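Local structure of uncharacterized protein CGL0972 (Corynebacterium glutamicum, 2VQG) at residues 54-57 against 58-62. The protein probably forms anion-selective channels in the corynebacterial outer envelope as a small alpha-helical porin, and binds zinc ions. Numbering follows the deposited sequence.
Sequences GFWT and TQFPQ
Thr58 folds its hydroxyl back onto the carbonyl of Phe55, OG1 to O at a short 2.5 Å, within the short helix 55-59. With chi1 at 62°, OG1 lies between its own backbone N and carbonyl carbon, close enough to the preceding turn to donate a hydrogen bond to Phe55 O. That oxygen also receives the amide of Gln59, so two donors grip it, the hydroxyl coming in well tilted from the carbonyl plane. Thr58 N bonds to Gly54 O, and Phe60 N closes the last turn on Trp56 O at 3.1 Å, just where Phe60 leaves helical geometry. At the start of the helix, Gly54 N donates to Thr57 OG1 at 2.9 Å, while the Thr57 side chain packs on Ile63 and Asn67 of helix 61-80. This hydrogen-bonded inner side of the turn is the tightly packed part.

The aromatic side is looser and lies on the surface. Gln59 chi1 (-59°) sets CG over one face of the Phe55 ring, offset toward the rim, a CH-pi contact 3.9 Å from the centroid; the bend at chi2 then turns the amide to within 24° of the ring plane. Phe55 CD2 in turn sits over the middle of the Trp56 indole. Trp56 and Phe60 run side by side, touching through CE3 and CE2 at 3.7 Å, with Phe60 near the indole's edge rather than across its face.

Phe60 occupies the N-cap position of helix 61-80, so the two helices meet in a bend with a single non-helical residue between them. Backbone and threonine hydrogen bonds thus hold the turn from within, leaving its aromatic exterior to weaker dispersion contacts, a largely apolar surface that may face lipid.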
ATOM      1  N   GLY A  54       1.642 -13.045  -8.559  1.00 18.38           N
ATOM      2  CA  GLY A  54       2.650 -14.064  -8.858  1.00 17.87           C
ATOM      3  C   GLY A  54       1.947 -15.386  -8.987  1.00 17.26           C
ATOM      4  O   GLY A  54       0.703 -15.437  -9.104  1.00 17.10           O
ATOM      5  N   PHE A  55       2.739 -16.453  -8.937  1.00 16.41           N
ATOM      6  CA  PHE A  55       2.207 -17.788  -9.078  1.00 16.04           C
ATOM      7  C   PHE A  55       0.928 -18.016  -8.252  1.00 16.21           C
ATOM      8  O   PHE A  55      -0.122 -18.465  -8.785  1.00 16.48           O
ATOM      9  CB  PHE A  55       3.275 -18.831  -8.724  1.00 16.14           C
ATOM     10  CG  PHE A  55       2.823 -20.232  -8.979  1.00 16.08           C
ATOM     11  CD1 PHE A  55       3.001 -20.796 -10.242  1.00 18.44           C
ATOM     12  CD2 PHE A  55       2.164 -20.971  -7.984  1.00 14.88           C
ATOM     13  CE1 PHE A  55       2.566 -22.099 -10.503  1.00 17.65           C
ATOM     14  CE2 PHE A  55       1.731 -22.278  -8.245  1.00 16.70           C
ATOM     15  CZ  PHE A  55       1.928 -22.831  -9.503  1.00 18.57           C
ATOM     16  N   TRP A  56       0.978 -17.688  -6.972  1.00 15.55           N
ATOM     17  CA  TRP A  56      -0.149 -18.070  -6.065  1.00 16.30           C
ATOM     18  C   TRP A  56      -1.409 -17.246  -6.285  1.00 17.12           C
ATOM     19  O   TRP A  56      -2.531 -17.778  -6.152  1.00 17.08           O
ATOM     20  CB  TRP A  56       0.285 -18.075  -4.586  1.00 16.44           C
ATOM     21  CG  TRP A  56       1.449 -19.026  -4.366  1.00 13.59           C
ATOM     22  CD1 TRP A  56       2.775 -18.688  -4.121  1.00 15.60           C
ATOM     23  CD2 TRP A  56       1.414 -20.457  -4.445  1.00 14.72           C
ATOM     24  NE1 TRP A  56       3.525 -19.826  -4.002  1.00 13.61           N
ATOM     25  CE2 TRP A  56       2.731 -20.923  -4.208  1.00 15.68           C
ATOM     26  CE3 TRP A  56       0.394 -21.392  -4.673  1.00 13.31           C
ATOM     27  CZ2 TRP A  56       3.058 -22.285  -4.194  1.00 14.87           C
ATOM     28  CZ3 TRP A  56       0.719 -22.760  -4.670  1.00 14.28           C
ATOM     29  CH2 TRP A  56       2.044 -23.189  -4.439  1.00 15.25           C
ATOM     30  N   THR A  57      -1.250 -15.962  -6.622  1.00 18.14           N
ATOM     31  CA  THR A  57      -2.435 -15.123  -6.872  1.00 20.51           C
ATOM     32  C   THR A  57      -3.122 -15.542  -8.140  1.00 21.91           C
ATOM     33  O   THR A  57      -4.366 -15.459  -8.246  1.00 23.85           O
ATOM     34  CB  THR A  57      -2.130 -13.613  -6.958  1.00 20.31           C
ATOM     35  OG1 THR A  57      -1.178 -13.378  -8.015  1.00 20.52           O
ATOM     36  CG2 THR A  57      -1.616 -13.101  -5.630  1.00 19.79           C
ATOM     37  N   THR A  58      -2.348 -16.001  -9.107  1.00 21.73           N
ATOM     38  CA  THR A  58      -2.935 -16.463 -10.367  1.00 23.75           C
ATOM     39  C   THR A  58      -3.754 -17.757 -10.138  1.00 22.32           C
ATOM     40  O   THR A  58      -4.890 -17.887 -10.617  1.00 23.55           O
ATOM     41  CB  THR A  58      -1.864 -16.677 -11.463  1.00 24.02           C
ATOM     42  OG1 THR A  58      -0.939 -17.686 -11.061  1.00 29.00           O
ATOM     43  CG2 THR A  58      -1.082 -15.395 -11.766  1.00 24.83           C
ATOM     44  N   GLN A  59      -3.194 -18.677  -9.363  1.00 19.30           N
ATOM     45  CA  GLN A  59      -3.747 -20.023  -9.274  1.00 18.18           C
ATOM     46  C   GLN A  59      -4.963 -20.134  -8.337  1.00 16.03           C
ATOM     47  O   GLN A  59      -5.844 -20.987  -8.544  1.00 15.46           O
ATOM     48  CB  GLN A  59      -2.628 -21.013  -8.911  1.00 19.05           C
ATOM     49  CG  GLN A  59      -1.467 -21.040  -9.935  1.00 21.18           C
ATOM     50  CD  GLN A  59      -1.871 -21.616 -11.274  1.00 25.94           C
ATOM     51  OE1 GLN A  59      -2.679 -22.537 -11.344  1.00 27.02           O
ATOM     52  NE2 GLN A  59      -1.304 -21.084 -12.343  1.00 28.13           N
ATOM     53  N   PHE A  60      -5.038 -19.253  -7.337  1.00 15.17           N
ATOM     54  CA  PHE A  60      -6.055 -19.384  -6.254  1.00 15.07           C
ATOM     55  C   PHE A  60      -6.733 -18.046  -5.982  1.00 14.13           C
ATOM     56  O   PHE A  60      -6.071 -17.114  -5.493  1.00 13.53           O
ATOM     57  CB  PHE A  60      -5.369 -19.866  -4.955  1.00 16.80           C
ATOM     58  CG  PHE A  60      -4.797 -21.251  -5.042  1.00 16.61           C
ATOM     59  CD1 PHE A  60      -5.599 -22.367  -4.729  1.00 16.83           C
ATOM     60  CD2 PHE A  60      -3.477 -21.453  -5.434  1.00 18.46           C
ATOM     61  CE1 PHE A  60      -5.089 -23.653  -4.818  1.00 19.33           C
ATOM     62  CE2 PHE A  60      -2.945 -22.741  -5.525  1.00 19.53           C
ATOM     63  CZ  PHE A  60      -3.769 -23.851  -5.217  1.00 19.57           C
ATOM     64  N   PRO A  61      -8.035 -17.925  -6.321  1.00 13.24           N
ATOM     65  CA  PRO A  61      -8.849 -16.738  -6.051  1.00 13.38           C
ATOM     66  C   PRO A  61      -8.685 -16.169  -4.656  1.00 13.64           C
ATOM     67  O   PRO A  61      -8.616 -14.940  -4.500  1.00 13.60           O
ATOM     68  CB  PRO A  61     -10.287 -17.249  -6.244  1.00 12.74           C
ATOM     69  CG  PRO A  61     -10.159 -18.307  -7.261  1.00 15.28           C
ATOM     70  CD  PRO A  61      -8.802 -18.939  -7.097  1.00 12.66           C
ATOM     71  N   GLN A  62      -8.611 -17.039  -3.652  0.50 13.72           N
ATOM     72  CA  GLN A  62      -8.497 -16.585  -2.257  0.50 15.28           C
ATOM     73  C   GLN A  62      -7.191 -15.834  -2.008  0.50 14.95           C
ATOM     74  O   GLN A  62      -7.135 -14.914  -1.186  0.50 14.95           O
ATOM     75  CB  GLN A  62      -8.628 -17.757  -1.287  0.50 15.08           C
ATOM     76  CG  GLN A  62      -7.451 -18.727  -1.280  0.50 16.42           C
ATOM     77  CD  GLN A  62      -7.699 -19.913  -0.372  0.50 17.55           C
ATOM     78  OE1 GLN A  62      -7.794 -19.755   0.862  0.50 22.24           O
ATOM     79  NE2 GLN A  62      -7.809 -21.110  -0.978  0.50 19.38           N
TER